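Local coordinates for protein copper induced nitroreductase D (Lactococcus lactis, PDB 4BNB) that binds flavin mononucleotide and probably acts as an FMN-dependent oxidoreductase of the nitroreductase family, at residues I12-R17 / I181-G186. Numbering follows the deposited sequence.
Sequences IYALGR and IEAPAG. With YHX (4-nitroquinoline 1-oxide), chain D; FMN (flavin mononucleotide), chain B.
I12 reaches across to residues 181-186 at two places: CD1 lies 3.8 Å from A185 CB and close to the A185 backbone N, while CG2 meets I181 CG2 at 4.1 Å, the two isoleucines crossing at about a right angle. Chi1 (-57°) sets the I12 fork, with CG2 anti to the backbone N and directed at I181 and the A183 carbonyl, and chi2 (-66°) turns CD1 to A185. Farther on, the methyl groups A14 CB and A183 CB abut at 3.5 Å.

Polar links are carried by main chain. E182 N donates to A14 O (2.9 Å), next to the antiparallel, non-hydrogen-bonded pair L15–I181. A water molecule bridges the segments, accepting from A14 N and donating to A183 O at 2.8 Å. The E182 CG lies 3.6 Å from G16 N, and a bend at chi2 (-60°) then turns the carboxylate, whose OE2 is hydrogen-bonded to S180 OG.

Y13 faces the ligands instead. 4-nitroquinoline 1-oxide covers one face of its ring, C09 lying 3.6 Å above the ring plane, over the centre, and the Y13 hydroxyl OH donates to FMN O2 (2.6 Å), which lies in the ring plane at the edge. The short strand 15-16 is thus paired with the end of strand 170-181. Of the residues flanking this FMN-binding tyrosine, I12 is packed by its methyls, A14 by a methyl contact, one backbone hydrogen bond and a water bridge; no charged pair joins the two segments.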
loop_
_atom_site.group_PDB
_atom_site.type_symbol
_atom_site.label_atom_id
_atom_site.label_comp_id
_atom_site.label_asym_id
_atom_site.label_seq_id
_atom_site.Cartn_x
_atom_site.Cartn_y
_atom_site.Cartn_z
ATOM N N ILE A 12 -3.148 -7.809 15.535
ATOM C CA ILE A 12 -3.125 -8.718 16.672
ATOM C C ILE A 12 -1.944 -8.353 17.557
ATOM O O ILE A 12 -0.791 -8.483 17.144
ATOM C CB ILE A 12 -2.960 -10.181 16.216
ATOM C CG1 ILE A 12 -4.078 -10.572 15.241
ATOM C CG2 ILE A 12 -2.925 -11.118 17.418
ATOM C CD1 ILE A 12 -5.465 -10.588 15.856
ATOM N N TYR A 13 -2.233 -7.892 18.770
ATOM C CA TYR A 13 -1.181 -7.479 19.694
ATOM C C TYR A 13 -0.692 -8.638 20.560
ATOM O O TYR A 13 0.478 -8.681 20.943
ATOM C CB TYR A 13 -1.663 -6.325 20.576
ATOM C CG TYR A 13 -1.844 -5.030 19.815
ATOM C CD1 TYR A 13 -0.767 -4.418 19.189
ATOM C CD2 TYR A 13 -3.088 -4.419 19.726
ATOM C CE1 TYR A 13 -0.923 -3.235 18.490
ATOM C CE2 TYR A 13 -3.254 -3.233 19.029
ATOM C CZ TYR A 13 -2.167 -2.647 18.414
ATOM O OH TYR A 13 -2.323 -1.467 17.721
ATOM N N ALA A 14 -1.586 -9.572 20.864
ATOM C CA ALA A 14 -1.242 -10.725 21.687
ATOM C C ALA A 14 -0.646 -11.824 20.817
ATOM O O ALA A 14 -1.372 -12.630 20.227
ATOM C CB ALA A 14 -2.467 -11.236 22.421
ATOM N N LEU A 15 0.681 -11.851 20.745
ATOM C CA LEU A 15 1.389 -12.772 19.865
ATOM C C LEU A 15 2.329 -13.696 20.634
ATOM O O LEU A 15 2.890 -13.315 21.665
ATOM C CB LEU A 15 2.185 -11.988 18.818
ATOM C CG LEU A 15 1.354 -11.152 17.843
ATOM C CD1 LEU A 15 2.258 -10.292 16.974
ATOM C CD2 LEU A 15 0.469 -12.041 16.983
ATOM N N GLY A 16 2.494 -14.912 20.121
ATOM C CA GLY A 16 3.405 -15.881 20.705
ATOM C C GLY A 16 4.298 -16.528 19.662
ATOM O O GLY A 16 4.425 -16.030 18.542
ATOM N N ARG A 17 4.904 -17.655 20.024
ATOM C CA ARG A 17 5.907 -18.292 19.175
ATOM C C ARG A 17 5.504 -19.703 18.760
ATOM O O ARG A 17 6.349 -20.516 18.393
ATOM C CB ARG A 17 7.249 -18.307 19.902
ATOM C CG ARG A 17 7.674 -16.920 20.337
ATOM C CD ARG A 17 9.104 -16.872 20.817
ATOM N NE ARG A 17 9.534 -15.496 21.029
ATOM C CZ ARG A 17 10.730 -15.144 21.486
ATOM N NH1 ARG A 17 11.632 -16.067 21.788
ATOM N NH2 ARG A 17 11.025 -13.861 21.643
ATOM N N ILE A 181 -1.357 -16.331 17.137
ATOM C CA ILE A 181 -2.433 -15.531 17.714
ATOM C C ILE A 181 -2.806 -16.062 19.093
ATOM O O ILE A 181 -3.220 -17.213 19.231
ATOM C CB ILE A 181 -3.676 -15.543 16.805
ATOM C CG1 ILE A 181 -3.339 -14.915 15.450
ATOM C CG2 ILE A 181 -4.829 -14.800 17.466
ATOM C CD1 ILE A 181 -4.492 -14.899 14.465
ATOM N N GLU A 182 -2.657 -15.219 20.111
ATOM C CA GLU A 182 -2.914 -15.631 21.489
ATOM C C GLU A 182 -4.149 -14.955 22.082
ATOM O O GLU A 182 -4.608 -15.329 23.161
ATOM C CB GLU A 182 -1.683 -15.357 22.357
ATOM C CG GLU A 182 -0.417 -16.019 21.831
ATOM C CD GLU A 182 -0.535 -17.530 21.755
ATOM O OE1 GLU A 182 -1.303 -18.107 22.555
ATOM O OE2 GLU A 182 0.137 -18.142 20.896
ATOM N N ALA A 183 -4.674 -13.957 21.380
ATOM C CA ALA A 183 -5.959 -13.357 21.718
ATOM C C ALA A 183 -6.530 -12.713 20.461
ATOM O O ALA A 183 -5.775 -12.260 19.604
ATOM C CB ALA A 183 -5.806 -12.328 22.829
ATOM N N PRO A 184 -7.865 -12.678 20.342
ATOM C CA PRO A 184 -8.503 -12.175 19.120
ATOM C C PRO A 184 -8.316 -10.675 18.919
ATOM O O PRO A 184 -8.010 -9.952 19.868
ATOM C CB PRO A 184 -9.982 -12.500 19.339
ATOM C CG PRO A 184 -10.145 -12.542 20.816
ATOM C CD PRO A 184 -8.854 -13.073 21.362
ATOM N N ALA A 185 -8.495 -10.223 17.681
ATOM C CA ALA A 185 -8.451 -8.802 17.371
ATOM C C ALA A 185 -9.537 -8.080 18.151
ATOM O O ALA A 185 -10.548 -8.675 18.521
ATOM C CB ALA A 185 -8.640 -8.583 15.880
ATOM N N GLY A 186 -9.330 -6.792 18.393
ATOM C CA GLY A 186 -10.327 -5.985 19.067
ATOM C C GLY A 186 -11.464 -5.609 18.137
ATOM O O GLY A 186 -11.502 -6.025 16.978
HETATM O O01 YHX D . 0.748 -5.731 24.090
HETATM N N02 YHX D . 0.894 -4.708 23.305
HETATM O O03 YHX D . 1.988 -4.508 22.806
HETATM C C04 YHX D . -0.245 -3.864 23.058
HETATM C C05 YHX D . -1.471 -4.258 23.612
HETATM C C06 YHX D . -2.621 -3.492 23.415
HETATM N N07 YHX D . -2.573 -2.367 22.693
HETATM O O08 YHX D . -3.651 -1.668 22.520
HETATM C C09 YHX D . -1.390 -1.940 22.131
HETATM C C10 YHX D . -0.225 -2.640 22.282
HETATM C C11 YHX D . 0.960 -2.125 21.660
HETATM C C12 YHX D . 0.924 -0.941 20.923
HETATM C C13 YHX D . -0.272 -0.239 20.778
HETATM C C14 YHX D . -1.426 -0.728 21.373
HETATM N N1 FMN B . -0.792 0.025 14.732
HETATM C C2 FMN B . 0.108 0.198 15.927
HETATM O O2 FMN B . -0.129 -0.399 16.922
HETATM N N3 FMN B . 1.233 1.086 15.852
HETATM C C4 FMN B . 1.514 1.786 14.704
HETATM O O4 FMN B . 2.491 2.461 14.630
HETATM C C4A FMN B . 0.635 1.624 13.538
HETATM N N5 FMN B . 0.856 2.271 12.469
HETATM C C5A FMN B . 0.075 1.945 11.221
HETATM C C6 FMN B . 0.489 2.581 9.905
HETATM C C7 FMN B . -0.168 2.301 8.793
HETATM C C7M FMN B . 0.259 2.955 7.483
HETATM C C8 FMN B . -1.351 1.329 8.828
HETATM C C8M FMN B . -2.064 0.982 7.525
HETATM C C9 FMN B . -1.727 0.778 9.977
HETATM C C9A FMN B . -0.973 1.103 11.263
HETATM N N10 FMN B . -1.372 0.520 12.521
HETATM C C10 FMN B . -0.539 0.693 13.624
HETATM C "C1'" FMN B . -2.501 -0.390 12.597
HETATM C "C2'" FMN B . -3.811 0.375 12.411
HETATM O "O2'" FMN B . -4.117 1.107 13.568
HETATM C "C3'" FMN B . -4.896 -0.657 12.111
HETATM O "O3'" FMN B . -4.566 -1.242 10.880
HETATM C "C4'" FMN B . -6.286 -0.018 12.025
HETATM O "O4'" FMN B . -6.708 0.411 13.294
HETATM C "C5'" FMN B . -7.280 -1.045 11.480
HETATM O "O5'" FMN B . -7.314 -2.172 12.316
HETATM P P FMN B . -6.941 -3.669 11.740
HETATM O O1P FMN B . -7.755 -3.938 10.553
HETATM O O2P FMN B . -5.357 -3.709 11.326
HETATM O O3P FMN B . -7.263 -4.755 12.930
HETATM O O HOH W 1 -4.624 -9.728 20.215
#